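Local structure of periplasmic binding protein/LacI transcriptional regulator (Brachyspira murdochii, 4KQC) at residues N196-L201 with L221-S226; V10-Q15 with A69-D74; G267-D272 with A300-K305. The protein is probably a periplasmic solute-binding protein that captures a carbohydrate for an ABC transporter. One frame throughout, in Å; residues are numbered along the deposited sequence.

Overall arrangement
From the N terminus, contact 2 comes first: residues 10-15 leave strand 6-10 and meet residues 69-74, which follow strand 66-68, so the loop closed holds helices 18-33 and 48-60 and strands 36-40 and 66-68 of the first lobe. The chain then runs on into the other sheet. There contact 1 joins the ends of helices 191-199 and 214-223, closing a short loop that contains strand 208-211. Contact 3 pairs strand 267-270 with strand 301-303 and so adds an antiparallel edge to this second sheet. The three loops follow in series, without nesting or crossing. Contacts 2 and 3 lie on opposite sides of the chain's centre, with centres about 23 Å apart.

Contact 1. Residues N196-L201 with L221-S226; sequences NEVNAL and LVVYKS
Val198 lays its CG1 methyl against Val223 and the ring of Tyr224. The two valines slide past one another in opposite directions, and Val198 CG1 comes to 3.8 Å from Val223 CB. That methyl stands anti to the backbone N of Val198 (chi1 172°), which carries it off the helix toward both partners. The tyrosine receives it at the ring edge, close to the ring plane, with Tyr224 CD2 4.1 Å from Val198 CG1. Val223 also turns its CG2 toward the helix, 4.4 Å from Asn199 N. Farther along the ring, Tyr224 OH passes 3.8 Å from Leu201 O without bonding to it; the hydroxyl is hydrogen-bonded to Asp238 instead. Phe220 meets the tyrosine ring with the planes about 20° apart. An alanine at Tyr224 is likely to leave Val198 CG1 without its ring-edge neighbour and Asp238 without its hydroxyl mate. The contact joins the C-terminal ends of helices 191-199 and 214-223, on either side of strand 208-211 in the sequence. No hydrogen bond spans the two segments, so their hold on each other is apolar packing, with the one buried hydroxyl anchored elsewhere.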
loop_
_atom_site.group_PDB
_atom_site.type_symbol
_atom_site.label_atom_id
_atom_site.label_comp_id
_atom_site.label_asym_id
_atom_site.label_seq_id
_atom_site.Cartn_x
_atom_site.Cartn_y
_atom_site.Cartn_z
ATOM N N ASN A 196 -11.514 -15.566 -7.171
ATOM C CA ASN A 196 -12.921 -15.774 -7.378
ATOM C C ASN A 196 -13.654 -14.451 -7.616
ATOM O O ASN A 196 -14.635 -14.424 -8.296
ATOM C CB ASN A 196 -13.455 -16.517 -6.165
ATOM C CG ASN A 196 -13.179 -18.012 -6.231
ATOM O OD1 ASN A 196 -13.272 -18.616 -7.275
ATOM N ND2 ASN A 196 -12.967 -18.600 -5.111
ATOM N N GLU A 197 -13.197 -13.382 -6.983
ATOM C CA GLU A 197 -13.787 -12.062 -7.246
ATOM C C GLU A 197 -13.403 -11.577 -8.633
ATOM O O GLU A 197 -14.242 -11.045 -9.322
ATOM C CB GLU A 197 -13.296 -11.025 -6.240
ATOM C CG GLU A 197 -13.737 -11.296 -4.856
ATOM C CD GLU A 197 -15.187 -10.973 -4.584
ATOM O OE1 GLU A 197 -15.970 -10.669 -5.502
ATOM O OE2 GLU A 197 -15.559 -11.052 -3.386
ATOM N N VAL A 198 -12.188 -11.838 -9.056
ATOM C CA VAL A 198 -11.729 -11.398 -10.409
ATOM C C VAL A 198 -12.459 -12.191 -11.516
ATOM O O VAL A 198 -12.832 -11.646 -12.581
ATOM C CB VAL A 198 -10.230 -11.478 -10.535
ATOM C CG1 VAL A 198 -9.804 -11.224 -11.954
ATOM C CG2 VAL A 198 -9.550 -10.522 -9.546
ATOM N N ASN A 199 -12.797 -13.446 -11.239
ATOM C CA ASN A 199 -13.690 -14.216 -12.167
ATOM C C ASN A 199 -14.931 -13.480 -12.645
ATOM O O ASN A 199 -15.280 -13.597 -13.810
ATOM C CB ASN A 199 -14.161 -15.510 -11.479
ATOM C CG ASN A 199 -14.729 -16.538 -12.474
ATOM O OD1 ASN A 199 -14.131 -16.759 -13.520
ATOM N ND2 ASN A 199 -15.805 -17.224 -12.097
ATOM N N ALA A 200 -15.645 -12.737 -11.770
ATOM C CA ALA A 200 -16.866 -12.017 -12.178
ATOM C C ALA A 200 -16.580 -10.859 -13.056
ATOM O O ALA A 200 -17.480 -10.254 -13.656
ATOM C CB ALA A 200 -17.658 -11.502 -10.953
ATOM N N LEU A 201 -15.304 -10.477 -13.150
ATOM C CA LEU A 201 -14.953 -9.332 -13.969
ATOM C C LEU A 201 -14.580 -9.741 -15.401
ATOM O O LEU A 201 -14.346 -8.875 -16.251
ATOM C CB LEU A 201 -13.820 -8.560 -13.298
ATOM C CG LEU A 201 -13.971 -8.154 -11.854
ATOM C CD1 LEU A 201 -12.746 -7.418 -11.372
ATOM C CD2 LEU A 201 -15.189 -7.295 -11.625
ATOM N N LEU A 221 -3.694 -12.038 -11.327
ATOM C CA LEU A 221 -2.823 -12.757 -12.230
ATOM C C LEU A 221 -3.032 -14.262 -12.243
ATOM O O LEU A 221 -2.476 -14.944 -13.093
ATOM C CB LEU A 221 -1.368 -12.371 -11.940
ATOM C CG LEU A 221 -0.977 -10.929 -12.288
ATOM C CD1 LEU A 221 0.340 -10.472 -11.639
ATOM C CD2 LEU A 221 -0.951 -10.686 -13.769
ATOM N N VAL A 222 -3.829 -14.778 -11.309
ATOM C CA VAL A 222 -4.356 -16.156 -11.399
ATOM C C VAL A 222 -5.277 -16.274 -12.588
ATOM O O VAL A 222 -5.303 -17.337 -13.252
ATOM C CB VAL A 222 -5.104 -16.506 -10.127
ATOM C CG1 VAL A 222 -5.934 -17.787 -10.331
ATOM C CG2 VAL A 222 -4.160 -16.542 -8.934
ATOM N N VAL A 223 -6.019 -15.192 -12.886
ATOM C CA VAL A 223 -7.108 -15.240 -13.879
ATOM C C VAL A 223 -6.692 -14.671 -15.249
ATOM O O VAL A 223 -7.081 -15.212 -16.320
ATOM C CB VAL A 223 -8.311 -14.423 -13.358
ATOM C CG1 VAL A 223 -9.475 -14.420 -14.309
ATOM C CG2 VAL A 223 -8.781 -15.030 -12.055
ATOM N N TYR A 224 -5.955 -13.582 -15.193
ATOM C CA TYR A 224 -5.473 -12.894 -16.434
ATOM C C TYR A 224 -3.971 -13.097 -16.595
ATOM O O TYR A 224 -3.189 -12.773 -15.681
ATOM C CB TYR A 224 -5.803 -11.424 -16.384
ATOM C CG TYR A 224 -7.246 -11.167 -16.706
ATOM C CD1 TYR A 224 -7.696 -11.146 -18.035
ATOM C CD2 TYR A 224 -8.192 -10.950 -15.706
ATOM C CE1 TYR A 224 -9.002 -10.912 -18.317
ATOM C CE2 TYR A 224 -9.490 -10.728 -16.010
ATOM C CZ TYR A 224 -9.899 -10.702 -17.318
ATOM O OH TYR A 224 -11.208 -10.505 -17.595
ATOM N N LYS A 225 -3.560 -13.648 -17.717
ATOM C CA LYS A 225 -2.233 -14.161 -17.844
ATOM C C LYS A 225 -1.549 -13.744 -19.115
ATOM O O LYS A 225 -0.390 -14.074 -19.303
ATOM C CB LYS A 225 -2.269 -15.713 -17.758
ATOM C CG LYS A 225 -2.757 -16.206 -16.384
ATOM C CD LYS A 225 -2.447 -17.666 -16.132
ATOM C CE LYS A 225 -3.602 -18.578 -16.441
ATOM N NZ LYS A 225 -3.316 -19.944 -15.871
ATOM N N SER A 226 -2.226 -12.972 -19.956
ATOM C CA SER A 226 -1.633 -12.571 -21.231
ATOM C C SER A 226 -2.142 -11.198 -21.635
ATOM O O SER A 226 -3.238 -10.805 -21.210
ATOM C CB SER A 226 -2.010 -13.591 -22.298
ATOM O OG SER A 226 -1.555 -13.156 -23.606
#

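Contact 2. Residues V10-Q15 with A69-D74; sequences VSKGFQ and AAVTGD
The backbones of Val10 and Ala69 are tied by one hydrogen bond, Ala69 N to Val10 O at 3.0 Å, with an N-H...O angle of 165°. It sits where strands 6-10 and 66-68, parallel neighbours in the sheet of a periplasmic-binding-protein lobe, give way to the loops at their C-terminal ends. Beyond it the chains continue without further hydrogen bonds between them, although Ser11 and Ala69 still bring their CA atoms to 5.2 Å. In the first loop an ST turn bends the backbone, Ser11 OG accepting from Gly13 N at 3.0 Å. Gln51 bridges the two loops, its side chain bonding Ser11 O, Ala69 O and Val71 N.

Lys12 supplies most of the side-chain contact. Its CG lies anti to the carbonyl carbon (chi1 -59°), and from there the extended chain runs across the second loop. Lys12 CB and Val71 CG1 are 3.9 Å apart as the two side chains slide past each other, and Lys12 CG lies 4.1 Å from the methyl CB of Ala69. The amino group goes on to Ser94 OG, with a long, weak ion pair to Asp93. Just short of that amine, Lys12 CE rests 3.5 Å from Ala70 O.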
loop_
_atom_site.group_PDB
_atom_site.type_symbol
_atom_site.label_atom_id
_atom_site.label_comp_id
_atom_site.label_asym_id
_atom_site.label_seq_id
_atom_site.Cartn_x
_atom_site.Cartn_y
_atom_site.Cartn_z
ATOM N N VAL A 10 9.771 -2.215 15.534
ATOM C CA VAL A 10 8.972 -3.414 15.362
ATOM C C VAL A 10 8.265 -3.306 14.034
ATOM O O VAL A 10 7.412 -2.445 13.857
ATOM C CB VAL A 10 8.022 -3.590 16.554
ATOM C CG1 VAL A 10 7.141 -4.801 16.321
ATOM C CG2 VAL A 10 8.808 -3.670 17.858
ATOM N N SER A 11 8.678 -4.150 13.092
ATOM C CA SER A 11 8.316 -4.055 11.712
ATOM C C SER A 11 7.269 -5.115 11.371
ATOM O O SER A 11 6.929 -5.970 12.252
ATOM C CB SER A 11 9.567 -4.362 10.849
ATOM O OG SER A 11 9.882 -5.756 10.932
ATOM N N LYS A 12 6.843 -5.190 10.129
ATOM C CA LYS A 12 5.936 -6.314 9.716
ATOM C C LYS A 12 6.659 -7.595 9.298
ATOM O O LYS A 12 6.032 -8.571 8.864
ATOM C CB LYS A 12 5.012 -5.854 8.600
ATOM C CG LYS A 12 4.112 -4.659 8.943
ATOM C CD LYS A 12 3.015 -4.475 7.920
ATOM C CE LYS A 12 2.283 -3.157 8.132
ATOM N NZ LYS A 12 1.116 -3.075 7.234
ATOM N N GLY A 13 7.970 -7.661 9.522
ATOM C CA GLY A 13 8.760 -8.785 9.067
ATOM C C GLY A 13 9.044 -8.805 7.594
ATOM O O GLY A 13 8.746 -7.842 6.886
ATOM N N PHE A 14 9.666 -9.890 7.140
ATOM C CA PHE A 14 10.210 -9.974 5.798
ATOM C C PHE A 14 9.418 -10.858 4.856
ATOM O O PHE A 14 9.953 -11.230 3.813
ATOM C CB PHE A 14 11.673 -10.402 5.821
ATOM C CG PHE A 14 12.554 -9.499 6.604
ATOM C CD1 PHE A 14 12.687 -8.183 6.235
ATOM C CD2 PHE A 14 13.316 -9.946 7.673
ATOM C CE1 PHE A 14 13.503 -7.308 6.906
ATOM C CE2 PHE A 14 14.139 -9.049 8.369
ATOM C CZ PHE A 14 14.200 -7.705 7.983
ATOM N N GLN A 15 8.152 -11.174 5.158
ATOM C CA GLN A 15 7.310 -11.809 4.154
ATOM C C GLN A 15 7.466 -11.145 2.785
ATOM O O GLN A 15 7.578 -11.825 1.745
ATOM C CB GLN A 15 5.861 -11.783 4.570
ATOM C CG GLN A 15 4.985 -12.606 3.645
ATOM C CD GLN A 15 3.530 -12.558 4.006
ATOM O OE1 GLN A 15 3.133 -12.149 5.087
ATOM N NE2 GLN A 15 2.700 -12.939 3.061
ATOM N N ALA A 69 5.104 -0.635 13.186
ATOM C CA ALA A 69 4.176 -0.847 12.039
ATOM C C ALA A 69 3.401 -2.091 12.356
ATOM O O ALA A 69 3.973 -3.171 12.232
ATOM C CB ALA A 69 4.954 -1.068 10.759
ATOM N N ALA A 70 2.128 -1.937 12.698
ATOM C CA ALA A 70 1.310 -3.063 13.228
ATOM C C ALA A 70 0.821 -3.932 12.047
ATOM O O ALA A 70 0.343 -3.394 11.050
ATOM C CB ALA A 70 0.130 -2.551 13.988
ATOM N N VAL A 71 0.939 -5.245 12.174
ATOM C CA VAL A 71 0.210 -6.160 11.303
ATOM C C VAL A 71 -1.260 -6.117 11.788
ATOM O O VAL A 71 -1.590 -5.435 12.781
ATOM C CB VAL A 71 0.814 -7.578 11.290
ATOM C CG1 VAL A 71 2.245 -7.573 10.709
ATOM C CG2 VAL A 71 0.696 -8.267 12.633
ATOM N N THR A 72 -2.157 -6.856 11.148
ATOM C CA THR A 72 -3.531 -6.966 11.595
ATOM C C THR A 72 -3.603 -7.566 12.993
ATOM O O THR A 72 -2.964 -8.546 13.225
ATOM C CB THR A 72 -4.312 -7.904 10.629
ATOM O OG1 THR A 72 -4.350 -7.273 9.339
ATOM C CG2 THR A 72 -5.682 -8.117 11.033
ATOM N N GLY A 73 -4.321 -6.912 13.919
ATOM C CA GLY A 73 -4.432 -7.449 15.274
ATOM C C GLY A 73 -4.639 -6.342 16.262
ATOM O O GLY A 73 -4.680 -5.166 15.862
ATOM N N ASP A 74 -4.740 -6.711 17.513
ATOM C CA ASP A 74 -5.065 -5.789 18.576
ATOM C C ASP A 74 -3.843 -5.574 19.461
ATOM O O ASP A 74 -3.453 -6.433 20.284
ATOM C CB ASP A 74 -6.195 -6.363 19.382
ATOM C CG ASP A 74 -6.729 -5.416 20.509
ATOM O OD1 ASP A 74 -5.965 -4.575 21.045
ATOM O OD2 ASP A 74 -7.951 -5.589 20.878
#

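Contact 3. Residues G267-D272 with A300-K305; sequences GSVTQD and AKWYDK
Thr270 N donates to Lys301 O over 2.7 Å, the shortest of four backbone bonds joining these antiparallel strands, and Lys301 N bonds back to Thr270 O. Ser268 and Tyr303 form the next hydrogen-bonded pair, with Tyr303 N reaching Ser268 O at 2.8 Å. Between them Val269 and Trp302 form a non-hydrogen-bonded pair whose side chains cross at about a right angle: Val269 CG1 meets the indole at its edge, 4.0 Å from Trp302 CE3. The Trp302 indole extends over the start of the other strand because its CG stands opposite the backbone N (chi1 176°), and Ser268 O lies 3.3 Å above one face. Gly267 C comes within 3.4 Å of Trp302 CH2, where a CB would clash with the ring. Trp302 NE1 bonds Asp304 OD2, which restrains the ring's rotation, and Lys123 makes a cation-pi contact. On the other face the Tyr303 ring lies beside Ser268 and Thr270, Ser268 CB 3.7 Å from Tyr303 CE1, and Tyr303 OH bonds Asp251 O. Helix 113-133 packs on the Val269 face and helix 254-261 on the Tyr303 face. Strand 301-303 is the antiparallel edge of an otherwise parallel, helix-flanked sheet, as in a periplasmic-binding-protein lobe.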
loop_
_atom_site.group_PDB
_atom_site.type_symbol
_atom_site.label_atom_id
_atom_site.label_comp_id
_atom_site.label_asym_id
_atom_site.label_seq_id
_atom_site.Cartn_x
_atom_site.Cartn_y
_atom_site.Cartn_z
ATOM N N GLY A 267 0.390 0.001 -15.268
ATOM C CA GLY A 267 1.277 0.768 -14.399
ATOM C C GLY A 267 0.757 0.611 -12.988
ATOM O O GLY A 267 -0.402 0.149 -12.801
ATOM N N SER A 268 1.563 1.048 -12.055
ATOM C CA SER A 268 1.230 1.022 -10.638
ATOM C C SER A 268 1.894 2.131 -9.898
ATOM O O SER A 268 2.789 2.831 -10.419
ATOM C CB SER A 268 1.674 -0.326 -10.019
ATOM O OG SER A 268 0.902 -1.420 -10.516
ATOM N N VAL A 269 1.473 2.366 -8.666
ATOM C CA VAL A 269 2.195 3.328 -7.817
ATOM C C VAL A 269 3.057 2.619 -6.816
ATOM O O VAL A 269 2.659 1.573 -6.308
ATOM C CB VAL A 269 1.247 4.328 -7.105
ATOM C CG1 VAL A 269 0.633 5.240 -8.112
ATOM C CG2 VAL A 269 0.188 3.652 -6.314
ATOM N N THR A 270 4.254 3.151 -6.583
ATOM C CA THR A 270 5.180 2.544 -5.599
ATOM C C THR A 270 5.385 3.491 -4.458
ATOM O O THR A 270 5.391 4.709 -4.601
ATOM C CB THR A 270 6.563 2.166 -6.187
ATOM O OG1 THR A 270 7.386 1.546 -5.199
ATOM C CG2 THR A 270 7.317 3.343 -6.785
ATOM N N GLN A 271 5.563 2.920 -3.296
ATOM C CA GLN A 271 6.003 3.681 -2.144
ATOM C C GLN A 271 7.521 3.867 -2.145
ATOM O O GLN A 271 8.183 3.481 -3.069
ATOM C CB GLN A 271 5.562 2.988 -0.856
ATOM C CG GLN A 271 4.086 2.562 -0.739
ATOM C CD GLN A 271 3.812 1.890 0.587
ATOM O OE1 GLN A 271 3.901 2.556 1.647
ATOM N NE2 GLN A 271 3.524 0.626 0.585
ATOM N N ASP A 272 8.063 4.494 -1.094
ATOM C CA ASP A 272 9.538 4.739 -0.968
ATOM C C ASP A 272 9.984 4.084 0.353
ATOM O O ASP A 272 10.081 4.765 1.397
ATOM C CB ASP A 272 9.819 6.228 -0.962
ATOM C CG ASP A 272 11.316 6.567 -0.959
ATOM O OD1 ASP A 272 12.220 5.717 -0.760
ATOM O OD2 ASP A 272 11.678 7.767 -1.214
ATOM N N ALA A 300 4.560 8.785 -3.052
ATOM C CA ALA A 300 4.415 7.659 -3.918
ATOM C C ALA A 300 4.662 8.113 -5.336
ATOM O O ALA A 300 4.561 9.301 -5.591
ATOM C CB ALA A 300 3.030 7.057 -3.754
ATOM N N LYS A 301 5.071 7.183 -6.207
ATOM C CA LYS A 301 5.441 7.521 -7.573
ATOM C C LYS A 301 4.827 6.498 -8.525
ATOM O O LYS A 301 4.776 5.279 -8.200
ATOM C CB LYS A 301 6.948 7.488 -7.776
ATOM C CG LYS A 301 7.741 8.627 -7.158
ATOM C CD LYS A 301 9.178 8.505 -7.658
ATOM C CE LYS A 301 10.084 9.630 -7.213
ATOM N NZ LYS A 301 9.428 10.932 -7.429
ATOM N N TRP A 302 4.341 7.013 -9.659
ATOM C CA TRP A 302 3.859 6.142 -10.729
ATOM C C TRP A 302 5.045 5.485 -11.403
ATOM O O TRP A 302 6.043 6.152 -11.716
ATOM C CB TRP A 302 3.097 6.991 -11.762
ATOM C CG TRP A 302 2.620 6.258 -12.950
ATOM C CD1 TRP A 302 3.160 6.256 -14.190
ATOM C CD2 TRP A 302 1.476 5.374 -12.994
ATOM N NE1 TRP A 302 2.395 5.471 -15.030
ATOM C CE2 TRP A 302 1.379 4.889 -14.320
ATOM C CE3 TRP A 302 0.533 4.952 -12.051
ATOM C CZ2 TRP A 302 0.339 4.048 -14.739
ATOM C CZ3 TRP A 302 -0.455 4.094 -12.463
ATOM C CH2 TRP A 302 -0.543 3.646 -13.790
ATOM N N TYR A 303 4.882 4.225 -11.740
ATOM C CA TYR A 303 5.855 3.484 -12.551
ATOM C C TYR A 303 5.117 2.631 -13.590
ATOM O O TYR A 303 3.956 2.179 -13.372
ATOM C CB TYR A 303 6.841 2.736 -11.723
ATOM C CG TYR A 303 6.332 1.449 -11.116
ATOM C CD1 TYR A 303 5.627 1.484 -9.930
ATOM C CD2 TYR A 303 6.615 0.233 -11.704
ATOM C CE1 TYR A 303 5.223 0.344 -9.356
ATOM C CE2 TYR A 303 6.173 -0.948 -11.127
ATOM C CZ TYR A 303 5.465 -0.862 -9.973
ATOM O OH TYR A 303 5.033 -2.053 -9.439
ATOM N N ASP A 304 5.799 2.444 -14.720
ATOM C CA ASP A 304 5.230 1.767 -15.858
ATOM C C ASP A 304 6.386 1.271 -16.711
ATOM O O ASP A 304 7.530 1.362 -16.299
ATOM C CB ASP A 304 4.197 2.659 -16.572
ATOM C CG ASP A 304 4.801 3.916 -17.214
ATOM O OD1 ASP A 304 6.036 3.989 -17.350
ATOM O OD2 ASP A 304 4.003 4.842 -17.515
ATOM N N LYS A 305 6.073 0.793 -17.900
ATOM C CA LYS A 305 7.109 0.201 -18.759
ATOM C C LYS A 305 8.159 1.203 -19.114
ATOM O O LYS A 305 9.326 0.840 -19.271
ATOM C CB LYS A 305 6.508 -0.321 -20.045
ATOM C CG LYS A 305 6.066 -1.742 -19.942
ATOM C CD LYS A 305 5.835 -2.357 -21.337
ATOM C CE LYS A 305 7.000 -3.235 -21.801
ATOM N NZ LYS A 305 8.179 -2.539 -22.374
#